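DNA translocase coupling protein (Clostridium perfringens, PDB 6O1W) probably acts as the ATP-driven DNA translocase that couples substrate DNA to plasmid conjugation, an FtsK/SpoIIIE-type P-loop ATPase of which this is a soluble fragment containing the ATPase domain. Local coordinates at residues V294-C299 against F329-D334; V112-T117 against V336-F341; Q279-K284 against E309-N314. All blocks are in the same frame, centred on the assembly; numbering follows the deposited sequence.

Contact 1: residues V294-C299 against F329-D334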
ATOM      1  N   VAL A 294      -1.799   8.698  -9.776  1.00 31.75           N
ATOM      2  CA  VAL A 294      -1.498   7.371  -9.207  1.00 31.58           C
ATOM      3  C   VAL A 294      -2.660   7.015  -8.287  1.00 32.27           C
ATOM      4  O   VAL A 294      -2.670   7.477  -7.167  1.00 31.94           O
ATOM      5  CB  VAL A 294      -0.108   7.290  -8.511  1.00 34.58           C
ATOM      6  CG1 VAL A 294       0.136   5.880  -7.938  1.00 33.82           C
ATOM      7  CG2 VAL A 294       0.995   7.670  -9.505  1.00 34.22           C
ATOM      8  N   PRO A 295      -3.662   6.246  -8.758  1.00 28.43           N
ATOM      9  CA  PRO A 295      -4.871   6.030  -7.937  1.00 28.30           C
ATOM     10  C   PRO A 295      -4.769   5.038  -6.783  1.00 33.95           C
ATOM     11  O   PRO A 295      -5.506   5.204  -5.824  1.00 34.15           O
ATOM     12  CB  PRO A 295      -5.914   5.561  -8.962  1.00 28.49           C
ATOM     13  CG  PRO A 295      -5.108   4.909 -10.029  1.00 32.62           C
ATOM     14  CD  PRO A 295      -3.840   5.696 -10.123  1.00 28.74           C
ATOM     15  N   VAL A 296      -3.932   3.985  -6.893  1.00 29.42           N
ATOM     16  CA  VAL A 296      -3.833   2.996  -5.825  1.00 28.82           C
ATOM     17  C   VAL A 296      -2.776   3.430  -4.816  1.00 31.60           C
ATOM     18  O   VAL A 296      -1.636   3.693  -5.203  1.00 29.18           O
ATOM     19  CB  VAL A 296      -3.526   1.563  -6.349  1.00 31.99           C
ATOM     20  CG1 VAL A 296      -3.416   0.583  -5.194  1.00 30.30           C
ATOM     21  CG2 VAL A 296      -4.570   1.089  -7.364  1.00 31.76           C
ATOM     22  N   ARG A 297      -3.149   3.487  -3.524  1.00 28.33           N
ATOM     23  CA  ARG A 297      -2.196   3.798  -2.464  1.00 28.89           C
ATOM     24  C   ARG A 297      -2.195   2.664  -1.478  1.00 32.11           C
ATOM     25  O   ARG A 297      -3.252   2.219  -0.995  1.00 30.66           O
ATOM     26  CB  ARG A 297      -2.521   5.102  -1.717  1.00 33.09           C
ATOM     27  CG  ARG A 297      -2.933   6.271  -2.594  1.00 38.26           C
ATOM     28  CD  ARG A 297      -1.774   6.918  -3.333  1.00 43.51           C
ATOM     29  NE  ARG A 297      -2.294   7.793  -4.383  1.00 38.85           N
ATOM     30  CZ  ARG A 297      -2.842   8.979  -4.152  1.00 56.70           C
ATOM     31  NH1 ARG A 297      -2.893   9.471  -2.914  1.00 38.91           N
ATOM     32  NH2 ARG A 297      -3.357   9.679  -5.148  1.00 44.73           N
ATOM     33  N   ILE A 298      -1.002   2.207  -1.176  1.00 29.29           N
ATOM     34  CA  ILE A 298      -0.756   1.195  -0.172  1.00 28.63           C
ATOM     35  C   ILE A 298       0.130   1.905   0.842  1.00 33.88           C
ATOM     36  O   ILE A 298       1.195   2.396   0.481  1.00 34.41           O
ATOM     37  CB  ILE A 298      -0.180  -0.126  -0.744  1.00 31.19           C
ATOM     38  CG1 ILE A 298      -1.214  -0.800  -1.678  1.00 32.36           C
ATOM     39  CG2 ILE A 298       0.159  -1.072   0.399  1.00 31.15           C
ATOM     40  CD1 ILE A 298      -0.631  -1.756  -2.745  1.00 35.16           C
ATOM     41  N   CYS A 299      -0.353   2.047   2.085  1.00 30.37           N
ATOM     42  CA  CYS A 299       0.380   2.782   3.107  1.00 28.78           C
ATOM     43  C   CYS A 299       0.601   1.998   4.393  1.00 32.26           C
ATOM     44  O   CYS A 299      -0.346   1.457   4.967  1.00 31.70           O
ATOM     45  CB  CYS A 299      -0.293   4.120   3.382  1.00 28.98           C
ATOM     46  SG  CYS A 299       0.750   5.298   4.286  1.00 32.90           S
ATOM     47  N   PHE A 329      -5.044   0.301   2.422  1.00 27.15           N
ATOM     48  CA  PHE A 329      -5.288   0.314   0.984  1.00 26.13           C
ATOM     49  C   PHE A 329      -6.287   1.437   0.723  1.00 32.58           C
ATOM     50  O   PHE A 329      -7.367   1.454   1.310  1.00 31.86           O
ATOM     51  CB  PHE A 329      -5.900  -1.021   0.515  1.00 26.11           C
ATOM     52  CG  PHE A 329      -6.200  -1.090  -0.971  1.00 27.63           C
ATOM     53  CD1 PHE A 329      -5.216  -1.456  -1.881  1.00 29.87           C
ATOM     54  CD2 PHE A 329      -7.485  -0.830  -1.455  1.00 30.37           C
ATOM     55  CE1 PHE A 329      -5.505  -1.550  -3.244  1.00 31.23           C
ATOM     56  CE2 PHE A 329      -7.778  -0.957  -2.818  1.00 32.88           C
ATOM     57  CZ  PHE A 329      -6.782  -1.294  -3.708  1.00 29.92           C
ATOM     58  N   LYS A 330      -5.951   2.321  -0.201  1.00 29.41           N
ATOM     59  CA  LYS A 330      -6.835   3.389  -0.631  1.00 28.83           C
ATOM     60  C   LYS A 330      -6.907   3.424  -2.169  1.00 32.08           C
ATOM     61  O   LYS A 330      -5.876   3.504  -2.837  1.00 31.79           O
ATOM     62  CB  LYS A 330      -6.397   4.742  -0.044  1.00 30.03           C
ATOM     63  CG  LYS A 330      -7.304   5.882  -0.473  1.00 41.31           C
ATOM     64  CD  LYS A 330      -7.052   7.172   0.249  1.00 40.07           C
ATOM     65  CE  LYS A 330      -8.301   8.018   0.201  1.00 51.25           C
ATOM     66  NZ  LYS A 330      -8.002   9.447  -0.083  1.00 59.78           N
ATOM     67  N   LEU A 331      -8.121   3.305  -2.709  1.00 30.87           N
ATOM     68  CA  LEU A 331      -8.465   3.418  -4.135  1.00 31.91           C
ATOM     69  C   LEU A 331      -9.776   4.167  -4.168  1.00 38.79           C
ATOM     70  O   LEU A 331     -10.808   3.632  -3.780  1.00 40.64           O
ATOM     71  CB  LEU A 331      -8.591   2.060  -4.859  1.00 31.39           C
ATOM     72  CG  LEU A 331      -8.991   2.117  -6.364  1.00 34.87           C
ATOM     73  CD1 LEU A 331      -8.149   3.068  -7.150  1.00 33.25           C
ATOM     74  CD2 LEU A 331      -8.878   0.766  -7.001  1.00 36.88           C
ATOM     75  N   GLY A 332      -9.719   5.407  -4.598  1.00 34.86           N
ATOM     76  CA  GLY A 332     -10.885   6.272  -4.582  1.00 34.81           C
ATOM     77  C   GLY A 332     -11.013   6.902  -3.207  1.00 40.08           C
ATOM     78  O   GLY A 332     -10.000   7.217  -2.569  1.00 38.46           O
ATOM     79  N   ALA A 333     -12.247   7.055  -2.716  1.00 37.90           N
ATOM     80  CA  ALA A 333     -12.475   7.718  -1.435  1.00 37.66           C
ATOM     81  C   ALA A 333     -12.405   6.818  -0.179  1.00 42.59           C
ATOM     82  O   ALA A 333     -12.419   7.362   0.924  1.00 43.76           O
ATOM     83  CB  ALA A 333     -13.790   8.461  -1.475  1.00 37.87           C
ATOM     84  N   ASP A 334     -12.326   5.484  -0.313  1.00 39.36           N
ATOM     85  CA  ASP A 334     -12.296   4.590   0.873  1.00 39.51           C
ATOM     86  C   ASP A 334     -10.894   4.070   1.233  1.00 40.93           C
ATOM     87  O   ASP A 334     -10.091   3.782   0.344  1.00 41.11           O
ATOM     88  CB  ASP A 334     -13.283   3.407   0.712  1.00 42.33           C
ATOM     89  CG  ASP A 334     -13.668   2.663   2.002  1.00 55.84           C
ATOM     90  OD1 ASP A 334     -13.522   3.252   3.114  1.00 55.40           O
ATOM     91  OD2 ASP A 334     -14.130   1.508   1.901  1.00 63.12           O
TER
HETATM   92  O   HOH W   1      -7.460   6.968  -5.369  1.00 42.64           O

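Contact 2: residues V112-T117 against V336-F341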
ATOM      1  N   VAL A 112      -4.210  -8.240 -10.230  1.00 30.42           N
ATOM      2  CA  VAL A 112      -3.260  -8.661  -9.204  1.00 30.52           C
ATOM      3  C   VAL A 112      -3.924  -8.687  -7.815  1.00 35.59           C
ATOM      4  O   VAL A 112      -4.890  -7.967  -7.581  1.00 33.22           O
ATOM      5  CB  VAL A 112      -1.938  -7.827  -9.241  1.00 33.96           C
ATOM      6  CG1 VAL A 112      -1.293  -7.877 -10.637  1.00 32.78           C
ATOM      7  CG2 VAL A 112      -2.162  -6.379  -8.796  1.00 33.52           C
ATOM      8  N   VAL A 113      -3.415  -9.535  -6.910  1.00 34.65           N
ATOM      9  CA  VAL A 113      -3.895  -9.664  -5.539  1.00 35.12           C
ATOM     10  C   VAL A 113      -2.772  -9.173  -4.597  1.00 37.26           C
ATOM     11  O   VAL A 113      -1.627  -9.601  -4.745  1.00 35.64           O
ATOM     12  CB  VAL A 113      -4.365 -11.104  -5.204  1.00 40.07           C
ATOM     13  CG1 VAL A 113      -5.144 -11.125  -3.895  1.00 39.43           C
ATOM     14  CG2 VAL A 113      -5.226 -11.679  -6.330  1.00 40.72           C
ATOM     15  N   VAL A 114      -3.092  -8.291  -3.626  1.00 32.26           N
ATOM     16  CA  VAL A 114      -2.019  -7.792  -2.751  1.00 32.60           C
ATOM     17  C   VAL A 114      -2.083  -8.320  -1.291  1.00 35.16           C
ATOM     18  O   VAL A 114      -1.119  -8.153  -0.551  1.00 33.60           O
ATOM     19  CB  VAL A 114      -1.881  -6.254  -2.797  1.00 36.26           C
ATOM     20  CG1 VAL A 114      -1.428  -5.812  -4.187  1.00 36.82           C
ATOM     21  CG2 VAL A 114      -3.181  -5.566  -2.412  1.00 35.49           C
ATOM     22  N   GLY A 115      -3.179  -8.965  -0.918  1.00 31.27           N
ATOM     23  CA  GLY A 115      -3.336  -9.515   0.416  1.00 31.72           C
ATOM     24  C   GLY A 115      -4.769  -9.684   0.865  1.00 36.52           C
ATOM     25  O   GLY A 115      -5.687  -9.655   0.046  1.00 34.67           O
ATOM     26  N   GLN A 116      -4.963  -9.831   2.184  1.00 34.22           N
ATOM     27  CA  GLN A 116      -6.270 -10.119   2.778  1.00 34.23           C
ATOM     28  C   GLN A 116      -6.851  -9.034   3.629  1.00 37.37           C
ATOM     29  O   GLN A 116      -6.178  -8.552   4.531  1.00 36.04           O
ATOM     30  CB  GLN A 116      -6.178 -11.401   3.635  1.00 35.64           C
ATOM     31  CG  GLN A 116      -7.519 -12.105   3.794  1.00 49.90           C
ATOM     32  CD  GLN A 116      -7.420 -13.389   4.574  1.00 54.09           C
ATOM     33  OE1 GLN A 116      -6.582 -14.250   4.317  1.00 44.07           O
ATOM     34  NE2 GLN A 116      -8.302 -13.554   5.528  1.00 47.55           N
ATOM     35  N   THR A 117      -8.147  -8.729   3.407  1.00 34.90           N
ATOM     36  CA  THR A 117      -8.915  -7.777   4.204  1.00 35.80           C
ATOM     37  C   THR A 117      -9.980  -8.578   5.023  1.00 41.90           C
ATOM     38  O   THR A 117      -9.872  -9.801   5.105  1.00 41.09           O
ATOM     39  CB  THR A 117      -9.430  -6.583   3.356  1.00 39.78           C
ATOM     40  OG1 THR A 117      -9.851  -5.541   4.249  1.00 37.10           O
ATOM     41  CG2 THR A 117     -10.572  -6.960   2.414  1.00 37.80           C
ATOM     42  N   VAL A 336      -9.096   1.074   3.522  1.00 34.43           N
ATOM     43  CA  VAL A 336      -9.346  -0.164   4.277  1.00 33.89           C
ATOM     44  C   VAL A 336      -8.048  -0.765   4.809  1.00 35.11           C
ATOM     45  O   VAL A 336      -6.991  -0.595   4.201  1.00 35.04           O
ATOM     46  CB  VAL A 336     -10.213  -1.220   3.505  1.00 37.36           C
ATOM     47  CG1 VAL A 336     -11.506  -0.606   2.961  1.00 36.39           C
ATOM     48  CG2 VAL A 336      -9.425  -1.898   2.395  1.00 37.16           C
ATOM     49  N   GLN A 337      -8.139  -1.500   5.913  1.00 28.19           N
ATOM     50  CA  GLN A 337      -6.991  -2.170   6.496  1.00 28.03           C
ATOM     51  C   GLN A 337      -6.892  -3.571   5.862  1.00 32.58           C
ATOM     52  O   GLN A 337      -7.907  -4.218   5.623  1.00 33.16           O
ATOM     53  CB  GLN A 337      -7.173  -2.251   8.052  1.00 29.34           C
ATOM     54  CG  GLN A 337      -6.000  -2.875   8.778  1.00 36.04           C
ATOM     55  CD  GLN A 337      -6.076  -2.914  10.297  1.00 44.16           C
ATOM     56  OE1 GLN A 337      -7.040  -2.524  10.980  1.00 33.48           O
ATOM     57  NE2 GLN A 337      -5.030  -3.411  10.861  1.00 34.79           N
ATOM     58  N   PHE A 338      -5.674  -4.030   5.571  1.00 29.37           N
ATOM     59  CA  PHE A 338      -5.457  -5.370   5.038  1.00 27.92           C
ATOM     60  C   PHE A 338      -4.075  -5.867   5.429  1.00 31.79           C
ATOM     61  O   PHE A 338      -3.190  -5.040   5.703  1.00 30.39           O
ATOM     62  CB  PHE A 338      -5.605  -5.406   3.481  1.00 28.37           C
ATOM     63  CG  PHE A 338      -4.401  -4.952   2.687  1.00 28.09           C
ATOM     64  CD1 PHE A 338      -4.131  -3.597   2.518  1.00 29.97           C
ATOM     65  CD2 PHE A 338      -3.563  -5.879   2.068  1.00 29.09           C
ATOM     66  CE1 PHE A 338      -3.042  -3.173   1.741  1.00 29.28           C
ATOM     67  CE2 PHE A 338      -2.468  -5.456   1.308  1.00 31.33           C
ATOM     68  CZ  PHE A 338      -2.202  -4.104   1.166  1.00 28.26           C
ATOM     69  N   GLN A 339      -3.887  -7.215   5.374  1.00 28.14           N
ATOM     70  CA  GLN A 339      -2.615  -7.889   5.594  1.00 29.24           C
ATOM     71  C   GLN A 339      -2.035  -8.209   4.230  1.00 31.84           C
ATOM     72  O   GLN A 339      -2.640  -8.948   3.462  1.00 31.56           O
ATOM     73  CB  GLN A 339      -2.791  -9.210   6.388  1.00 31.23           C
ATOM     74  CG  GLN A 339      -1.463  -9.896   6.812  1.00 35.83           C
ATOM     75  CD  GLN A 339      -0.584  -9.061   7.730  1.00 41.06           C
ATOM     76  OE1 GLN A 339      -1.052  -8.213   8.497  1.00 32.11           O
ATOM     77  NE2 GLN A 339       0.731  -9.274   7.669  1.00 33.78           N
ATOM     78  N   ALA A 340      -0.861  -7.678   3.951  1.00 29.56           N
ATOM     79  CA  ALA A 340      -0.145  -7.887   2.705  1.00 30.15           C
ATOM     80  C   ALA A 340       0.525  -9.238   2.705  1.00 36.29           C
ATOM     81  O   ALA A 340       0.992  -9.691   3.747  1.00 36.22           O
ATOM     82  CB  ALA A 340       0.912  -6.801   2.533  1.00 30.77           C
ATOM     83  N   PHE A 341       0.620  -9.858   1.526  1.00 33.79           N
ATOM     84  CA  PHE A 341       1.334 -11.114   1.330  1.00 34.27           C
ATOM     85  C   PHE A 341       2.805 -10.914   1.635  1.00 40.77           C
ATOM     86  O   PHE A 341       3.379  -9.873   1.280  1.00 40.22           O
ATOM     87  CB  PHE A 341       1.250 -11.585  -0.136  1.00 35.11           C
ATOM     88  CG  PHE A 341      -0.111 -12.015  -0.601  1.00 36.72           C
ATOM     89  CD1 PHE A 341      -0.784 -13.054   0.029  1.00 40.84           C
ATOM     90  CD2 PHE A 341      -0.699 -11.427  -1.706  1.00 38.64           C
ATOM     91  CE1 PHE A 341      -2.057 -13.446  -0.397  1.00 42.25           C
ATOM     92  CE2 PHE A 341      -1.956 -11.845  -2.157  1.00 42.18           C
ATOM     93  CZ  PHE A 341      -2.623 -12.855  -1.503  1.00 40.76           C
TER

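Contact 3: residues Q279-K284 against E309-N314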
ATOM      1  N   GLN A 279       9.858   5.384   0.770  1.00 33.17           N
ATOM      2  CA  GLN A 279      10.190   5.113   2.168  1.00 33.96           C
ATOM      3  C   GLN A 279       9.789   6.258   3.139  1.00 40.73           C
ATOM      4  O   GLN A 279       9.348   6.003   4.277  1.00 40.45           O
ATOM      5  CB  GLN A 279      11.679   4.808   2.303  1.00 34.24           C
ATOM      6  CG  GLN A 279      12.028   4.205   3.646  1.00 47.18           C
ATOM      7  CD  GLN A 279      13.498   4.292   3.864  1.00 70.82           C
ATOM      8  OE1 GLN A 279      13.988   5.195   4.553  1.00 71.64           O
ATOM      9  NE2 GLN A 279      14.228   3.369   3.255  1.00 57.13           N
ATOM     10  N   ARG A 280       9.996   7.495   2.693  1.00 36.24           N
ATOM     11  CA  ARG A 280       9.788   8.683   3.492  1.00 37.31           C
ATOM     12  C   ARG A 280       8.886   9.649   2.720  1.00 41.78           C
ATOM     13  O   ARG A 280       9.372  10.349   1.827  1.00 40.43           O
ATOM     14  CB  ARG A 280      11.173   9.321   3.791  1.00 40.66           C
ATOM     15  CG  ARG A 280      11.226  10.181   5.049  1.00 48.15           C
ATOM     16  CD  ARG A 280      12.505  11.018   5.137  1.00 55.10           C
ATOM     17  NE  ARG A 280      12.753  11.781   3.915  1.00 57.36           N
ATOM     18  CZ  ARG A 280      12.207  12.958   3.630  1.00 70.10           C
ATOM     19  NH1 ARG A 280      11.415  13.561   4.508  1.00 55.15           N
ATOM     20  NH2 ARG A 280      12.475  13.558   2.478  1.00 56.26           N
ATOM     21  N   PRO A 281       7.557   9.652   2.991  1.00 39.77           N
ATOM     22  CA  PRO A 281       6.660  10.569   2.269  1.00 40.06           C
ATOM     23  C   PRO A 281       7.061  12.016   2.541  1.00 43.19           C
ATOM     24  O   PRO A 281       7.388  12.371   3.664  1.00 40.76           O
ATOM     25  CB  PRO A 281       5.279  10.242   2.842  1.00 41.61           C
ATOM     26  CG  PRO A 281       5.442   8.867   3.438  1.00 45.64           C
ATOM     27  CD  PRO A 281       6.810   8.876   3.995  1.00 41.56           C
ATOM     28  N   ASP A 282       7.128  12.799   1.475  1.00 41.83           N
ATOM     29  CA  ASP A 282       7.540  14.190   1.445  1.00 42.49           C
ATOM     30  C   ASP A 282       6.797  14.758   0.262  1.00 45.45           C
ATOM     31  O   ASP A 282       6.758  14.097  -0.774  1.00 45.59           O
ATOM     32  CB  ASP A 282       9.072  14.227   1.200  1.00 45.70           C
ATOM     33  CG  ASP A 282       9.763  15.586   1.191  1.00 62.43           C
ATOM     34  OD1 ASP A 282       9.213  16.536   0.579  1.00 65.03           O
ATOM     35  OD2 ASP A 282      10.871  15.689   1.754  1.00 68.19           O
ATOM     36  N   ALA A 283       6.203  15.965   0.392  1.00 42.55           N
ATOM     37  CA  ALA A 283       5.463  16.643  -0.694  1.00 43.16           C
ATOM     38  C   ALA A 283       6.301  16.960  -1.923  1.00 48.23           C
ATOM     39  O   ALA A 283       5.745  17.126  -3.008  1.00 49.31           O
ATOM     40  CB  ALA A 283       4.796  17.906  -0.185  1.00 44.30           C
ATOM     41  N   LYS A 284       7.633  17.013  -1.778  1.00 45.41           N
ATOM     42  CA  LYS A 284       8.536  17.254  -2.912  1.00 45.05           C
ATOM     43  C   LYS A 284       8.681  16.011  -3.766  1.00 47.32           C
ATOM     44  O   LYS A 284       8.991  16.126  -4.959  1.00 47.02           O
ATOM     45  CB  LYS A 284       9.925  17.682  -2.423  1.00 47.94           C
ATOM     46  CG  LYS A 284      10.079  19.182  -2.168  1.00 61.59           C
ATOM     47  CD  LYS A 284      10.875  19.487  -0.881  1.00 75.16           C
ATOM     48  CE  LYS A 284      12.288  18.927  -0.811  1.00 84.43           C
ATOM     49  NZ  LYS A 284      12.590  18.351   0.531  1.00 86.11           N
ATOM     50  N   GLU A 309      -1.000  11.985   5.564  1.00 36.73           N
ATOM     51  CA  GLU A 309      -1.720  12.931   4.685  1.00 36.99           C
ATOM     52  C   GLU A 309      -1.081  13.050   3.308  1.00 40.98           C
ATOM     53  O   GLU A 309      -1.792  13.171   2.313  1.00 39.82           O
ATOM     54  CB  GLU A 309      -1.842  14.323   5.315  1.00 38.61           C
ATOM     55  CG  GLU A 309      -3.001  14.433   6.288  1.00 54.47           C
ATOM     56  CD  GLU A 309      -3.201  15.792   6.933  1.00 87.67           C
ATOM     57  OE1 GLU A 309      -2.303  16.660   6.814  1.00 86.45           O
ATOM     58  OE2 GLU A 309      -4.264  15.988   7.565  1.00 89.53           O
ATOM     59  N   ILE A 310       0.257  13.006   3.238  1.00 38.96           N
ATOM     60  CA  ILE A 310       0.952  13.066   1.945  1.00 38.77           C
ATOM     61  C   ILE A 310       0.554  11.840   1.082  1.00 41.54           C
ATOM     62  O   ILE A 310       0.243  12.003  -0.098  1.00 42.05           O
ATOM     63  CB  ILE A 310       2.488  13.191   2.133  1.00 41.65           C
ATOM     64  CG1 ILE A 310       2.859  14.582   2.701  1.00 41.67           C
ATOM     65  CG2 ILE A 310       3.217  12.940   0.801  1.00 42.50           C
ATOM     66  CD1 ILE A 310       4.132  14.630   3.574  1.00 40.92           C
ATOM     67  N   VAL A 311       0.504  10.631   1.691  1.00 34.69           N
ATOM     68  CA  VAL A 311       0.183   9.390   0.974  1.00 32.55           C
ATOM     69  C   VAL A 311      -1.312   9.239   0.669  1.00 37.95           C
ATOM     70  O   VAL A 311      -1.680   8.985  -0.477  1.00 38.01           O
ATOM     71  CB  VAL A 311       0.723   8.146   1.725  1.00 34.92           C
ATOM     72  CG1 VAL A 311       0.340   6.838   1.022  1.00 34.09           C
ATOM     73  CG2 VAL A 311       2.232   8.229   1.913  1.00 34.99           C
ATOM     74  N   LEU A 312      -2.160   9.362   1.712  1.00 33.72           N
ATOM     75  CA  LEU A 312      -3.592   9.059   1.708  1.00 32.52           C
ATOM     76  C   LEU A 312      -4.557  10.220   1.718  1.00 38.42           C
ATOM     77  O   LEU A 312      -5.768   9.990   1.558  1.00 39.09           O
ATOM     78  CB  LEU A 312      -3.883   8.220   2.984  1.00 31.69           C
ATOM     79  CG  LEU A 312      -3.133   6.901   3.134  1.00 34.70           C
ATOM     80  CD1 LEU A 312      -3.332   6.333   4.525  1.00 34.40           C
ATOM     81  CD2 LEU A 312      -3.553   5.870   2.055  1.00 33.02           C
ATOM     82  N   SER A 313      -4.060  11.438   2.018  1.00 34.62           N
ATOM     83  CA  SER A 313      -4.839  12.672   2.241  1.00 33.81           C
ATOM     84  C   SER A 313      -5.870  12.485   3.406  1.00 38.87           C
ATOM     85  O   SER A 313      -6.947  13.084   3.430  1.00 40.63           O
ATOM     86  CB  SER A 313      -5.433  13.256   0.959  1.00 36.77           C
ATOM     87  OG  SER A 313      -6.393  12.418   0.353  1.00 50.21           O
ATOM     88  N   ASN A 314      -5.463  11.681   4.403  1.00 33.83           N
ATOM     89  CA  ASN A 314      -6.109  11.453   5.709  1.00 33.23           C
ATOM     90  C   ASN A 314      -4.981  11.038   6.692  1.00 37.02           C
ATOM     91  O   ASN A 314      -3.860  10.791   6.245  1.00 36.63           O
ATOM     92  CB  ASN A 314      -7.279  10.452   5.648  1.00 30.09           C
ATOM     93  CG  ASN A 314      -6.901   9.034   5.330  1.00 40.03           C
ATOM     94  OD1 ASN A 314      -6.032   8.443   5.961  1.00 33.97           O
ATOM     95  ND2 ASN A 314      -7.576   8.433   4.362  1.00 37.47           N
TER

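Contact 1: residues V294-C299 against F329-D334
Val296 and Phe329 meet on one face of an antiparallel strand pair in the mixed central sheet of the FtsK/SpoIIIE-type P-loop ATPase fold. Val296 CG1 is the bump, 3.6 Å from Phe329 CE1; the other branch, CG2, is turned to Leu331 CD1. The ring reaches across because its CG stands anti to the backbone N (chi1 179°), and it comes to lie obliquely beside Val296 CG1 and Ile298 CG1. Leu331 CD1 fills the notch between Val296 CG2 and Pro295, 3.8 Å from Pro295 CB. Strand 334-340 continues this face with Val336 and Phe338, and a bound glucose touches Phe329. Arg297 and Lys330 form the hydrogen-bonded pair, Arg297 N to Lys330 O and Lys330 N to Arg297 O both at 2.8 Å. Their side chains rise from the other face and end on the last turn of helix 305-312, NH1 of Arg297 on Val311 O and NZ of Lys330 on Leu312 O. Where the strands part, a water donates to Pro295 O and accepts from Gly332 N. Arg297, bent at chi2 (-75°), folds back along its own segment, and its NE and NH2 grip Val294 O side-on, at 2.8 Å from NE, with that oxygen in the guanidinium plane.

Contact 2: residues V112-T117 against V336-F341
Gly115 CA sits over one face of the Phe341 ring, a CH-pi contact, where two antiparallel strands of the central P-loop ATPase sheet cross at 106°. This is the tight part: CA lies 3.8 Å from the Phe341 ring centroid, Val113 O is at the ring edge, and Val113 CG1 touches CE2. Gly115 CA also comes within 3.2 Å of Gln339 O in a CA-H...O contact. Phe338 presents its edge to Val114 O, Gly115 CA and Gln116 N. Its CG stands between the backbone N and the carbonyl carbon (chi1 81°), bringing CE2 to 3.8 Å from Val114 CG2. Helix 142-155, following the P-loop, covers Val114 and Ala340; ATP binds at Ala340 in another structure of this protein. Gln116 and Gln339 exchange two 2.8 Å backbone bonds, N to O each way, whereas Phe341 N to Val114 O is longer, 3.2 Å. Gln339 is buried, its amide bonded to Arg326 and Lys324. The looser side has the partly exposed Gln116 side chain, leading away against Pro95, and Val336, whose CG2 stays 4.1 Å from Thr117 OG1. Thr117 swings that OG1 anti to its own N (chi1 -165°) and donates to Gln337 O at 2.7 Å, nearly in line with the carbonyl bond.

Contact 3: residues Q279-K284 against E309-N314
Pro281 meets helix 305-312 without any polar bond between residues 279-284 and 309-314: the proline ring carries the side-chain contact, and Ile310 also lies along the loop backbone. Val311 CG2 lies 3.6 Å from Pro281 CG and 3.8 Å from Pro281 CB, so this methyl sits against the CB-CG edge of the ring, the two side chains crossing at a slant. Ile310 comes from the preceding position on the helix. Its CG2, anti to the backbone N with CG1 at -70°, rests 4.0 Å from Pro281 CB, while CD1 extends farther along the loop to Pro281 O and Ala283 N. Thus the isoleucine spans the loop backbone from Pro281 to Ala283. In the P-loop ATPase fold this loop follows strand 272-278 of the central sheet and leads to helix 288-293; Pro281 also packs on Phe302, and the nearest atoms of its side chain and of Gly136, in the predicted ATP site, are about 6 Å apart. Beyond the proline, the loop is held by its own polar groups. Asp282 points away from the helix, and its OD1 accepts from Lys284 N at 2.9 Å, closing an Asx turn. Its OD2 takes Arg280 NH2 at 2.8 Å in a salt bridge, 15° out of the carboxylate plane, and Lys284 NZ adds a weak second one at 3.4 Å from the same oxygen.

In the fold
From the N terminus, 112-117 comes first, ahead of the P-loop and most of the ATPase core, and waits 218 residues for its partner 336-341. Contact 2 therefore closes the longest loop, and contacts 1 and 3, closing loops of 29 and 24 residues, both lie within it. These two cross along the chain, in the order 279-284, 294-299, 309-314, 329-334. Contacts 1 and 2 share the sheet: strands 326-331 and 334-340 are neighbours, Phe329 N probably hydrogen-bonded to Val336 O, with Phe338 packing on Ile298 and Phe329. Cys299 touches Val311, tying helix 305-312 to the sheet beside contact 1; contact 3 itself joins the 279-284 loop to that helix. Contacts 2 and 3 do not touch.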